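Local coordinates for GMP reductase (Trypanosoma brucei brucei, PDB 6JIG), which probably catalyses the irreversible NADPH-dependent deamination of GMP to IMP, and carries CBS domains that bind guanine nucleotides, at residues D17-Q23 and R469-M475; L39-V43 and V284-A288; E59-V64 and M87-V91. The protein carries 1 engineered substitution. All blocks are in the same frame, centred on the assembly; numbering follows the deposited sequence.

Contact 1 of 3, residues D17-Q23 and R469-M475; sequences DVLIIPQ and RTRFVRM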
ATOM      1  N   ASP A  17      14.100  25.673  -3.854  1.00 30.27           N
ATOM      2  CA  ASP A  17      15.515  25.746  -3.510  1.00 32.00           C
ATOM      3  C   ASP A  17      15.848  26.858  -2.519  1.00 32.18           C
ATOM      4  O   ASP A  17      16.975  26.895  -2.019  1.00 29.89           O
ATOM      5  CB  ASP A  17      16.378  25.957  -4.763  1.00 30.74           C
ATOM      6  CG  ASP A  17      16.492  24.695  -5.631  1.00 34.82           C
ATOM      7  OD1 ASP A  17      16.860  23.626  -5.094  1.00 34.49           O
ATOM      8  OD2 ASP A  17      16.215  24.774  -6.851  1.00 31.77           O
ATOM      9  N   VAL A  18      14.937  27.794  -2.245  1.00 31.83           N
ATOM     10  CA  VAL A  18      15.305  28.963  -1.455  1.00 32.36           C
ATOM     11  C   VAL A  18      14.248  29.270  -0.399  1.00 31.70           C
ATOM     12  O   VAL A  18      13.102  28.818  -0.467  1.00 32.25           O
ATOM     13  CB  VAL A  18      15.549  30.215  -2.344  1.00 32.80           C
ATOM     14  CG1 VAL A  18      16.696  29.955  -3.331  1.00 32.77           C
ATOM     15  CG2 VAL A  18      14.284  30.597  -3.110  1.00 30.55           C
ATOM     16  N   LEU A  19      14.672  30.027   0.608  1.00 29.30           N
ATOM     17  CA  LEU A  19      13.766  30.689   1.542  1.00 30.92           C
ATOM     18  C   LEU A  19      14.065  32.173   1.541  1.00 30.18           C
ATOM     19  O   LEU A  19      15.183  32.581   1.230  1.00 31.10           O
ATOM     20  CB  LEU A  19      13.933  30.156   2.968  1.00 31.61           C
ATOM     21  CG  LEU A  19      13.651  28.677   3.148  1.00 32.23           C
ATOM     22  CD1 LEU A  19      14.163  28.278   4.530  1.00 35.23           C
ATOM     23  CD2 LEU A  19      12.157  28.408   3.020  1.00 34.67           C
ATOM     24  N   ILE A  20      13.055  32.976   1.888  1.00 31.55           N
ATOM     25  CA  ILE A  20      13.236  34.409   2.103  1.00 32.30           C
ATOM     26  C   ILE A  20      13.867  34.629   3.475  1.00 31.05           C
ATOM     27  O   ILE A  20      13.357  34.146   4.486  1.00 30.40           O
ATOM     28  CB  ILE A  20      11.900  35.148   1.992  1.00 30.95           C
ATOM     29  CG1 ILE A  20      11.358  35.028   0.563  1.00 30.23           C
ATOM     30  CG2 ILE A  20      12.048  36.623   2.426  1.00 32.62           C
ATOM     31  CD1 ILE A  20       9.857  35.390   0.471  1.00 30.42           C
ATOM     32  N   ILE A  21      14.990  35.325   3.506  1.00 31.46           N
ATOM     33  CA  ILE A  21      15.678  35.575   4.775  1.00 29.64           C
ATOM     34  C   ILE A  21      14.910  36.650   5.532  1.00 33.42           C
ATOM     35  O   ILE A  21      14.655  37.727   4.965  1.00 34.18           O
ATOM     36  CB  ILE A  21      17.119  36.030   4.528  1.00 31.39           C
ATOM     37  CG1 ILE A  21      17.944  34.947   3.826  1.00 30.81           C
ATOM     38  CG2 ILE A  21      17.789  36.390   5.861  1.00 32.95           C
ATOM     39  CD1 ILE A  21      19.259  35.491   3.270  1.00 32.14           C
ATOM     40  N   PRO A  22      14.533  36.422   6.789  1.00 31.98           N
ATOM     41  CA  PRO A  22      13.830  37.472   7.538  1.00 33.78           C
ATOM     42  C   PRO A  22      14.699  38.717   7.667  1.00 34.48           C
ATOM     43  O   PRO A  22      15.911  38.633   7.855  1.00 31.68           O
ATOM     44  CB  PRO A  22      13.558  36.819   8.899  1.00 36.43           C
ATOM     45  CG  PRO A  22      13.599  35.330   8.623  1.00 36.85           C
ATOM     46  CD  PRO A  22      14.660  35.173   7.563  1.00 32.51           C
ATOM     47  N   GLN A  23      14.057  39.880   7.547  1.00 35.09           N
ATOM     48  CA  GLN A  23      14.697  41.185   7.604  1.00 36.58           C
ATOM     49  C   GLN A  23      14.045  42.000   8.711  1.00 37.12           C
ATOM     50  O   GLN A  23      13.007  41.625   9.262  1.00 39.18           O
ATOM     51  CB  GLN A  23      14.564  41.952   6.277  1.00 36.93           C
ATOM     52  CG  GLN A  23      15.014  41.194   5.042  1.00 38.59           C
ATOM     53  CD  GLN A  23      16.515  40.952   5.041  1.00 44.70           C
ATOM     54  OE1 GLN A  23      17.306  41.881   5.225  1.00 49.21           O
ATOM     55  NE2 GLN A  23      16.916  39.699   4.822  1.00 44.01           N
ATOM     56  N   ARG A 469      14.027  44.649  -1.320  1.00 35.75           N
ATOM     57  CA  ARG A 469      14.565  44.266  -0.020  1.00 37.51           C
ATOM     58  C   ARG A 469      14.771  42.764   0.146  1.00 38.82           C
ATOM     59  O   ARG A 469      15.552  42.355   1.010  1.00 36.62           O
ATOM     60  CB  ARG A 469      13.647  44.769   1.096  1.00 38.31           C
ATOM     61  CG  ARG A 469      13.810  46.257   1.338  1.00 42.21           C
ATOM     62  CD  ARG A 469      12.721  46.871   2.199  1.00 41.75           C
ATOM     63  NE  ARG A 469      12.785  48.329   2.032  1.00 48.94           N
ATOM     64  CZ  ARG A 469      11.967  49.209   2.599  1.00 54.16           C
ATOM     65  NH1 ARG A 469      10.993  48.799   3.396  1.00 56.29           N
ATOM     66  NH2 ARG A 469      12.124  50.507   2.362  1.00 56.76           N
ATOM     67  N   THR A 470      14.093  41.936  -0.640  1.00 35.96           N
ATOM     68  CA  THR A 470      14.152  40.501  -0.398  1.00 33.93           C
ATOM     69  C   THR A 470      15.558  39.961  -0.641  1.00 31.51           C
ATOM     70  O   THR A 470      16.237  40.330  -1.604  1.00 33.88           O
ATOM     71  CB  THR A 470      13.132  39.768  -1.272  1.00 34.21           C
ATOM     72  OG1 THR A 470      11.817  40.040  -0.768  1.00 32.87           O
ATOM     73  CG2 THR A 470      13.357  38.245  -1.222  1.00 32.62           C
ATOM     74  N   ARG A 471      16.000  39.111   0.275  1.00 32.60           N
ATOM     75  CA  ARG A 471      17.239  38.359   0.162  1.00 34.76           C
ATOM     76  C   ARG A 471      16.903  36.893   0.362  1.00 31.12           C
ATOM     77  O   ARG A 471      16.073  36.555   1.206  1.00 32.13           O
ATOM     78  CB  ARG A 471      18.275  38.795   1.210  1.00 36.47           C
ATOM     79  CG  ARG A 471      18.616  40.279   1.155  1.00 38.32           C
ATOM     80  CD  ARG A 471      19.371  40.632  -0.128  1.00 43.33           C
ATOM     81  NE  ARG A 471      19.766  42.039  -0.127  1.00 48.67           N
ATOM     82  CZ  ARG A 471      19.073  43.007  -0.721  1.00 49.47           C
ATOM     83  NH1 ARG A 471      17.961  42.722  -1.388  1.00 44.09           N
ATOM     84  NH2 ARG A 471      19.496  44.263  -0.656  1.00 55.71           N
ATOM     85  N   PHE A 472      17.543  36.029  -0.411  1.00 32.46           N
ATOM     86  CA  PHE A 472      17.277  34.602  -0.353  1.00 33.19           C
ATOM     87  C   PHE A 472      18.441  33.854   0.290  1.00 32.49           C
ATOM     88  O   PHE A 472      19.591  34.298   0.244  1.00 31.65           O
ATOM     89  CB  PHE A 472      17.055  34.018  -1.752  1.00 30.57           C
ATOM     90  CG  PHE A 472      15.805  34.527  -2.437  1.00 30.70           C
ATOM     91  CD1 PHE A 472      14.554  34.113  -2.015  1.00 30.71           C
ATOM     92  CD2 PHE A 472      15.898  35.398  -3.506  1.00 31.75           C
ATOM     93  CE1 PHE A 472      13.404  34.559  -2.655  1.00 32.05           C
ATOM     94  CE2 PHE A 472      14.755  35.853  -4.153  1.00 32.17           C
ATOM     95  CZ  PHE A 472      13.510  35.433  -3.725  1.00 29.99           C
ATOM     96  N   VAL A 473      18.118  32.698   0.857  1.00 31.00           N
ATOM     97  CA  VAL A 473      19.106  31.700   1.262  1.00 31.40           C
ATOM     98  C   VAL A 473      18.719  30.373   0.629  1.00 31.29           C
ATOM     99  O   VAL A 473      17.537  30.008   0.590  1.00 32.27           O
ATOM    100  CB  VAL A 473      19.211  31.599   2.806  1.00 33.12           C
ATOM    101  CG1 VAL A 473      17.842  31.331   3.454  1.00 30.66           C
ATOM    102  CG2 VAL A 473      20.222  30.531   3.217  1.00 32.80           C
ATOM    103  N   ARG A 474      19.713  29.667   0.095  1.00 33.00           N
ATOM    104  CA  ARG A 474      19.491  28.392  -0.569  1.00 32.28           C
ATOM    105  C   ARG A 474      19.420  27.272   0.462  1.00 36.44           C
ATOM    106  O   ARG A 474      20.107  27.315   1.483  1.00 35.09           O
ATOM    107  CB  ARG A 474      20.627  28.163  -1.566  1.00 36.65           C
ATOM    108  CG  ARG A 474      20.586  26.874  -2.312  1.00 39.28           C
ATOM    109  CD  ARG A 474      21.452  27.010  -3.541  1.00 37.81           C
ATOM    110  NE  ARG A 474      21.690  25.717  -4.152  1.00 41.64           N
ATOM    111  CZ  ARG A 474      22.625  25.524  -5.066  1.00 38.85           C
ATOM    112  NH1 ARG A 474      23.391  26.551  -5.436  1.00 39.79           N
ATOM    113  NH2 ARG A 474      22.795  24.322  -5.593  1.00 47.54           N
ATOM    114  N   MET A 475      18.537  26.298   0.240  1.00 35.10           N
ATOM    115  CA  MET A 475      18.458  25.150   1.134  1.00 37.43           C
ATOM    116  C   MET A 475      18.703  23.864   0.357  1.00 37.81           C
ATOM    117  O   MET A 475      18.456  23.792  -0.853  1.00 38.80           O
ATOM    118  CB  MET A 475      17.104  25.086   1.895  1.00 39.82           C
ATOM    119  CG  MET A 475      15.850  25.338   1.075  1.00 41.30           C
ATOM    120  SD  MET A 475      14.355  25.153   2.098  1.00 40.33           S
ATOM    121  CE  MET A 475      13.089  25.670   0.936  1.00 37.46           C
TER
HETATM  122  O   HOH W   1      19.034  23.853  -3.362  1.00 44.50           O
HETATM  123  O   HOH W   2      14.207  39.098   2.620  1.00 33.04           O
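With CG lodged between its backbone N and carbonyl carbon (chi1 45°) and the rest of its chain extended, Met475 reaches across Leu19: SD lies 3.7 Å from Leu19 CG, and CE 3.6 Å from Leu19 CD2. A similar first torsion (chi1 55°) places Val473 CG1 3.6 Å from Ile21 CG1, the two side chains crossing at about a right angle. Branched Leu19, Val473 and Ile21 suit this side, where other subunits pack: Gly327 of a second on Leu19, Phe3 of a fourth on Ile21 and Val473. On the other face, Val18 CG2 and Ile20 CG1 meet the Phe472 ring obliquely, at CD1 (3.7 Å) and CE1 (3.8 Å), under helices 330-344 and 357-365. Between the faces, Leu19 N and Val473 O bond at 2.9 Å, Val473 N returns the bond to Leu19 O, and Ile21 N reaches Arg471 O at 2.8 Å. At the far end, a water bridges Asp17 OD1 and Met475 O; that carboxylate oxygen also bonds Thr476 of a third subunit. The result is a two-stranded antiparallel ribbon joining regions near the two ends of the chain, its sheet continued by parallel pairing of Arg474 and Met475 with a second subunit's strand.

Contact 2 of 3, residues L39-V43 and V284-A288; sequences LSRNV and VDIIA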
ATOM      1  N   LEU A  39       0.418  44.931 -13.986  1.00 34.67           N
ATOM      2  CA  LEU A  39       0.356  43.803 -14.899  1.00 35.33           C
ATOM      3  C   LEU A  39       1.218  44.056 -16.126  1.00 38.67           C
ATOM      4  O   LEU A  39       1.928  43.157 -16.600  1.00 32.94           O
ATOM      5  CB  LEU A  39      -1.094  43.568 -15.302  1.00 37.00           C
ATOM      6  CG  LEU A  39      -1.290  42.520 -16.384  1.00 37.55           C
ATOM      7  CD1 LEU A  39      -0.997  41.131 -15.812  1.00 34.00           C
ATOM      8  CD2 LEU A  39      -2.703  42.601 -16.939  1.00 38.03           C
ATOM      9  N   SER A  40       1.157  45.277 -16.649  1.00 36.18           N
ATOM     10  CA  SER A  40       1.905  45.700 -17.819  1.00 35.51           C
ATOM     11  C   SER A  40       2.143  47.200 -17.676  1.00 37.24           C
ATOM     12  O   SER A  40       1.728  47.815 -16.688  1.00 37.55           O
ATOM     13  CB  SER A  40       1.153  45.374 -19.118  1.00 37.65           C
ATOM     14  OG  SER A  40      -0.208  45.757 -19.031  1.00 38.79           O
ATOM     15  N   ARG A  41       2.804  47.790 -18.677  1.00 36.88           N
ATOM     16  CA  ARG A  41       3.241  49.184 -18.572  1.00 38.22           C
ATOM     17  C   ARG A  41       2.094  50.103 -18.162  1.00 39.42           C
ATOM     18  O   ARG A  41       2.275  51.011 -17.343  1.00 42.69           O
ATOM     19  CB  ARG A  41       3.834  49.661 -19.899  1.00 37.26           C
ATOM     20  CG  ARG A  41       5.273  49.246 -20.247  1.00 37.36           C
ATOM     21  CD  ARG A  41       5.733  50.101 -21.440  1.00 35.78           C
ATOM     22  NE  ARG A  41       6.867  49.591 -22.212  1.00 43.90           N
ATOM     23  CZ  ARG A  41       8.151  49.806 -21.913  1.00 44.42           C
ATOM     24  NH1 ARG A  41       8.502  50.509 -20.834  1.00 43.22           N
ATOM     25  NH2 ARG A  41       9.099  49.309 -22.697  1.00 46.49           N
ATOM     26  N   ASN A  42       0.898  49.867 -18.697  1.00 37.79           N
ATOM     27  CA  ASN A  42      -0.208  50.790 -18.471  1.00 42.15           C
ATOM     28  C   ASN A  42      -1.382  50.159 -17.726  1.00 43.60           C
ATOM     29  O   ASN A  42      -2.483  50.712 -17.753  1.00 37.90           O
ATOM     30  CB  ASN A  42      -0.658  51.377 -19.809  1.00 41.29           C
ATOM     31  CG  ASN A  42       0.484  52.053 -20.537  1.00 41.96           C
ATOM     32  OD1 ASN A  42       1.003  53.065 -20.075  1.00 46.56           O
ATOM     33  ND2 ASN A  42       0.911  51.476 -21.655  1.00 39.77           N
ATOM     34  N   VAL A  43      -1.184  49.029 -17.039  1.00 36.79           N
ATOM     35  CA  VAL A  43      -2.281  48.368 -16.330  1.00 35.97           C
ATOM     36  C   VAL A  43      -1.838  48.054 -14.909  1.00 40.06           C
ATOM     37  O   VAL A  43      -0.896  47.279 -14.707  1.00 37.52           O
ATOM     38  CB  VAL A  43      -2.744  47.084 -17.037  1.00 37.83           C
ATOM     39  CG1 VAL A  43      -3.866  46.431 -16.247  1.00 36.87           C
ATOM     40  CG2 VAL A  43      -3.203  47.394 -18.465  1.00 40.01           C
ATOM     41  N   VAL A 284      -4.229  48.734 -26.815  1.00 39.53           N
ATOM     42  CA  VAL A 284      -4.120  48.035 -25.537  1.00 39.13           C
ATOM     43  C   VAL A 284      -2.705  47.491 -25.369  1.00 37.11           C
ATOM     44  O   VAL A 284      -1.994  47.229 -26.344  1.00 36.50           O
ATOM     45  CB  VAL A 284      -5.151  46.887 -25.380  1.00 39.49           C
ATOM     46  CG1 VAL A 284      -6.597  47.406 -25.558  1.00 42.31           C
ATOM     47  CG2 VAL A 284      -4.853  45.750 -26.333  1.00 39.09           C
ATOM     48  N   ASP A 285      -2.299  47.347 -24.110  1.00 37.39           N
ATOM     49  CA  ASP A 285      -0.995  46.774 -23.800  1.00 38.52           C
ATOM     50  C   ASP A 285      -0.863  45.373 -24.386  1.00 36.82           C
ATOM     51  O   ASP A 285      -1.808  44.579 -24.366  1.00 36.64           O
ATOM     52  CB  ASP A 285      -0.792  46.727 -22.289  1.00 36.30           C
ATOM     53  CG  ASP A 285      -0.298  48.046 -21.718  1.00 39.89           C
ATOM     54  OD1 ASP A 285      -0.235  49.055 -22.459  1.00 38.78           O
ATOM     55  OD2 ASP A 285       0.010  48.074 -20.514  1.00 39.54           O
ATOM     56  N   ILE A 286       0.325  45.076 -24.898  1.00 36.16           N
ATOM     57  CA  ILE A 286       0.647  43.786 -25.494  1.00 34.27           C
ATOM     58  C   ILE A 286       1.652  43.100 -24.570  1.00 35.00           C
ATOM     59  O   ILE A 286       2.787  43.564 -24.424  1.00 31.17           O
ATOM     60  CB  ILE A 286       1.222  43.936 -26.907  1.00 36.76           C
ATOM     61  CG1 ILE A 286       0.309  44.817 -27.781  1.00 35.38           C
ATOM     62  CG2 ILE A 286       1.407  42.559 -27.560  1.00 37.34           C
ATOM     63  CD1 ILE A 286      -1.111  44.288 -27.906  1.00 36.90           C
ATOM     64  N   ILE A 287       1.227  41.993 -23.963  1.00 32.52           N
ATOM     65  CA  ILE A 287       2.078  41.134 -23.136  1.00 33.99           C
ATOM     66  C   ILE A 287       2.510  39.955 -23.995  1.00 32.37           C
ATOM     67  O   ILE A 287       1.755  39.508 -24.875  1.00 35.49           O
ATOM     68  CB  ILE A 287       1.315  40.682 -21.875  1.00 34.58           C
ATOM     69  CG1 ILE A 287       0.875  41.915 -21.069  1.00 36.89           C
ATOM     70  CG2 ILE A 287       2.177  39.715 -20.981  1.00 34.98           C
ATOM     71  CD1 ILE A 287      -0.115  41.612 -19.956  1.00 40.02           C
ATOM     72  N   ALA A 288       3.737  39.466 -23.785  1.00 33.94           N
ATOM     73  CA  ALA A 288       4.252  38.383 -24.615  1.00 29.47           C
ATOM     74  C   ALA A 288       5.072  37.411 -23.774  1.00 34.27           C
ATOM     75  O   ALA A 288       5.727  37.802 -22.810  1.00 32.02           O
ATOM     76  CB  ALA A 288       5.125  38.901 -25.755  1.00 34.92           C
TER
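At the start of the fifth strand of the eight-stranded beta/alpha barrel, Asp285 holds the turn of the hairpin of strands 37-40 and 43-45. Its carboxylate takes three hydrogen bonds from the type I turn of Ser40 to Val43, where Leu39 and Ser40 both face Val43 in a classic beta bulge. OD2 accepts twice: its syn lone pair receives the backbone N of Asn42 at 2.7 Å, and its anti lone pair the hydroxyl of Ser40, with OG 2.8 Å from OD2. Serine suits the place because its short arm, with OG held between the backbone N and carbonyl carbon (chi1 46°), brings OG within reach of that anti lone pair. The amide of Asn42 completes the set, ND2 donating to Asp285 OD1 at 2.8 Å along a nearly straight bond. These bonds probably stabilise the negative charge of the aspartate. Next in the strand, Ile286 turns outward to helix 266-277. Ile287 faces the hairpin again, taking the apolar contacts as Asp285 takes the polar ones. Its CG1 lies 4.0 Å from Ser40 CB. Both Ile287 and Leu39 also touch Ile349, so the hairpin covers the apolar interior at the N-terminal ends of the barrel strands, with Ile287 CD1 3.9 Å from Leu39 CG.

Contact 3 of 3, residues E59-V64 and M87-V91; sequences EQRMAV and MLREV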
ATOM      1  N   GLU A  59     -12.406  30.923 -17.795  1.00 39.30           N
ATOM      2  CA  GLU A  59     -13.369  31.472 -18.748  1.00 40.80           C
ATOM      3  C   GLU A  59     -14.095  32.620 -18.047  1.00 41.98           C
ATOM      4  O   GLU A  59     -13.521  33.234 -17.140  1.00 36.81           O
ATOM      5  CB  GLU A  59     -14.289  30.371 -19.287  1.00 41.29           C
ATOM      6  CG  GLU A  59     -13.457  29.386 -20.159  1.00 39.88           C
ATOM      7  CD  GLU A  59     -14.259  28.324 -20.903  1.00 44.76           C
ATOM      8  OE1 GLU A  59     -13.685  27.722 -21.834  1.00 45.19           O
ATOM      9  OE2 GLU A  59     -15.431  28.072 -20.560  1.00 44.09           O
ATOM     10  N   GLN A  60     -15.331  32.939 -18.445  1.00 41.35           N
ATOM     11  CA  GLN A  60     -15.914  34.206 -18.002  1.00 42.17           C
ATOM     12  C   GLN A  60     -16.140  34.242 -16.488  1.00 39.88           C
ATOM     13  O   GLN A  60     -15.961  35.290 -15.857  1.00 38.24           O
ATOM     14  CB  GLN A  60     -17.215  34.497 -18.768  1.00 41.13           C
ATOM     15  CG  GLN A  60     -18.336  33.504 -18.531  1.00 44.51           C
ATOM     16  CD  GLN A  60     -18.401  32.437 -19.611  1.00 49.89           C
ATOM     17  OE1 GLN A  60     -17.373  31.914 -20.055  1.00 48.99           O
ATOM     18  NE2 GLN A  60     -19.612  32.106 -20.037  1.00 54.83           N
ATOM     19  N   ARG A  61     -16.528  33.120 -15.876  1.00 39.35           N
ATOM     20  CA  ARG A  61     -16.816  33.169 -14.444  1.00 40.84           C
ATOM     21  C   ARG A  61     -15.547  33.394 -13.624  1.00 39.16           C
ATOM     22  O   ARG A  61     -15.571  34.131 -12.628  1.00 39.06           O
ATOM     23  CB  ARG A  61     -17.537  31.897 -13.995  1.00 42.96           C
ATOM     24  CG  ARG A  61     -19.062  31.968 -14.178  1.00 47.52           C
ATOM     25  CD  ARG A  61     -19.755  30.654 -13.818  1.00 50.12           C
ATOM     26  N   MET A  62     -14.430  32.789 -14.036  1.00 40.72           N
ATOM     27  CA  MET A  62     -13.160  33.004 -13.338  1.00 38.59           C
ATOM     28  C   MET A  62     -12.651  34.426 -13.549  1.00 37.99           C
ATOM     29  O   MET A  62     -12.179  35.068 -12.604  1.00 35.86           O
ATOM     30  CB  MET A  62     -12.115  31.989 -13.820  1.00 36.96           C
ATOM     31  CG  MET A  62     -10.703  32.241 -13.273  1.00 34.98           C
ATOM     32  SD  MET A  62     -10.660  31.981 -11.465  1.00 38.38           S
ATOM     33  CE  MET A  62     -10.926  30.205 -11.373  1.00 40.73           C
ATOM     34  N   ALA A  63     -12.726  34.928 -14.787  1.00 36.21           N
ATOM     35  CA  ALA A  63     -12.277  36.288 -15.072  1.00 37.00           C
ATOM     36  C   ALA A  63     -13.048  37.308 -14.242  1.00 37.88           C
ATOM     37  O   ALA A  63     -12.469  38.274 -13.732  1.00 35.64           O
ATOM     38  CB  ALA A  63     -12.422  36.592 -16.570  1.00 34.38           C
ATOM     39  N   VAL A  64     -14.356  37.098 -14.077  1.00 37.14           N
ATOM     40  CA  VAL A  64     -15.161  38.014 -13.267  1.00 36.01           C
ATOM     41  C   VAL A  64     -14.726  37.957 -11.810  1.00 37.79           C
ATOM     42  O   VAL A  64     -14.578  38.991 -11.140  1.00 35.69           O
ATOM     43  CB  VAL A  64     -16.653  37.676 -13.419  1.00 36.87           C
ATOM     44  CG1 VAL A  64     -17.467  38.322 -12.286  1.00 37.80           C
ATOM     45  CG2 VAL A  64     -17.161  38.119 -14.785  1.00 35.18           C
ATOM     46  N   MET A  87     -17.222  35.310 -24.410  1.00 39.50           N
ATOM     47  CA  MET A  87     -16.833  35.277 -23.003  1.00 38.79           C
ATOM     48  C   MET A  87     -16.429  36.660 -22.527  1.00 35.15           C
ATOM     49  O   MET A  87     -16.785  37.078 -21.420  1.00 38.49           O
ATOM     50  CB  MET A  87     -15.678  34.297 -22.790  1.00 40.23           C
ATOM     51  CG  MET A  87     -16.031  32.867 -23.049  1.00 40.97           C
ATOM     52  SD  MET A  87     -14.694  31.825 -22.435  1.00 45.36           S
ATOM     53  CE  MET A  87     -13.341  32.433 -23.414  1.00 39.40           C
ATOM     54  N   LEU A  88     -15.678  37.381 -23.358  1.00 38.52           N
ATOM     55  CA  LEU A  88     -15.220  38.714 -22.995  1.00 40.73           C
ATOM     56  C   LEU A  88     -16.397  39.657 -22.773  1.00 40.04           C
ATOM     57  O   LEU A  88     -16.455  40.373 -21.765  1.00 36.76           O
ATOM     58  CB  LEU A  88     -14.282  39.242 -24.082  1.00 38.25           C
ATOM     59  CG  LEU A  88     -13.263  40.254 -23.560  1.00 45.47           C
ATOM     60  CD1 LEU A  88     -11.981  40.131 -24.329  1.00 43.14           C
ATOM     61  CD2 LEU A  88     -13.826  41.676 -23.674  1.00 43.42           C
ATOM     62  N   ARG A  89     -17.364  39.654 -23.695  1.00 41.44           N
ATOM     63  CA  ARG A  89     -18.532  40.516 -23.538  1.00 39.37           C
ATOM     64  C   ARG A  89     -19.329  40.159 -22.296  1.00 37.70           C
ATOM     65  O   ARG A  89     -19.921  41.041 -21.664  1.00 39.89           O
ATOM     66  CB  ARG A  89     -19.421  40.422 -24.775  1.00 41.43           C
ATOM     67  CG  ARG A  89     -18.883  41.174 -25.977  1.00 45.62           C
ATOM     68  CD  ARG A  89     -19.915  41.167 -27.108  1.00 49.47           C
ATOM     69  NE  ARG A  89     -19.995  39.847 -27.723  1.00 54.47           N
ATOM     70  CZ  ARG A  89     -19.343  39.516 -28.830  1.00 52.91           C
ATOM     71  NH1 ARG A  89     -18.583  40.420 -29.445  1.00 53.36           N
ATOM     72  NH2 ARG A  89     -19.458  38.291 -29.324  1.00 54.22           N
ATOM     73  N   GLU A  90     -19.375  38.878 -21.927  1.00 40.15           N
ATOM     74  CA  GLU A  90     -20.066  38.521 -20.688  1.00 40.09           C
ATOM     75  C   GLU A  90     -19.339  39.074 -19.475  1.00 39.24           C
ATOM     76  O   GLU A  90     -19.979  39.526 -18.514  1.00 39.43           O
ATOM     77  CB  GLU A  90     -20.220  37.006 -20.568  1.00 43.54           C
ATOM     78  CG  GLU A  90     -21.229  36.437 -21.564  1.00 47.83           C
ATOM     79  CD  GLU A  90     -21.538  34.972 -21.311  1.00 54.29           C
ATOM     80  OE1 GLU A  90     -21.635  34.580 -20.127  1.00 54.51           O
ATOM     81  OE2 GLU A  90     -21.676  34.218 -22.300  1.00 57.78           O
ATOM     82  N   VAL A  91     -18.005  39.027 -19.487  1.00 38.17           N
ATOM     83  CA  VAL A  91     -17.248  39.613 -18.383  1.00 35.19           C
ATOM     84  C   VAL A  91     -17.557  41.103 -18.271  1.00 35.05           C
ATOM     85  O   VAL A  91     -17.769  41.634 -17.177  1.00 37.40           O
ATOM     86  CB  VAL A  91     -15.742  39.368 -18.566  1.00 34.56           C
ATOM     87  CG1 VAL A  91     -14.960  40.090 -17.460  1.00 36.96           C
ATOM     88  CG2 VAL A  91     -15.429  37.857 -18.539  1.00 36.61           C
TER
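Gln60 and Met87 bring helices 60-68 and 81-93 closest, with CA atoms 5.2 Å apart and the short axes running in roughly the same direction at a crossing angle of -38°. These are neighbouring outer helices of the beta/alpha barrel: helix 60-68 is the crossover from strand 49-51 to strand 72-75, and helix 81-93 follows that second strand. Along the seam, small and branched residues let the helices come together. Val91 is central: its CG2 rests 3.7 Å from Gln60 CA and 3.8 Å from Ala63 CB, where the alanine leaves room for it. Further along, Val64 CG2 meets Val91 CG1 as the two valines slide past each other in opposite directions. Glu59, at the N-cap position of its helix, sends OE1 to His76, and the aliphatic part of its chain crosses Met87 SD at a slant, CB 3.5 Å away. Backbone N of Gln60, buried here, has no polar partner in the model. Glu90, the polar partner of the Gln60 side chain, lies about 5 Å between side chains from Arg93 on its own helix and about 6 Å from Arg123, both GTP-binding residues. Gln60 is bent to serve both neighbours: chi1 of 64° and a turn at chi2 bring its OE1 3.4 Å from Met87 CG, while its NE2 makes a weak, angled hydrogen bond of 3.2 Å to Glu90 OE1.

From the N terminus, the chain first passes 17-23, whose partner 469-475 comes only near the C terminus, so contact 1 closes a loop holding the whole eight-stranded barrel and the CBS domains. Within it, 39-43 opens the loop of contact 2, closed at 284-288 on the fifth barrel strand. Contact 3 is innermost, its 59-64 and 87-91 separated by the rest of helix 60-68, strand 72-75 and the first turns of helix 81-93. The three loops thus nest without crossing. Contact 3 joins adjacent outer helices, contact 2 fixes the hairpin to the barrel's base, and contact 1 ties regions near the chain ends together beside neighbouring subunits. Contacts 2 and 3 are about 9 Å apart at their nearest atoms, without touching.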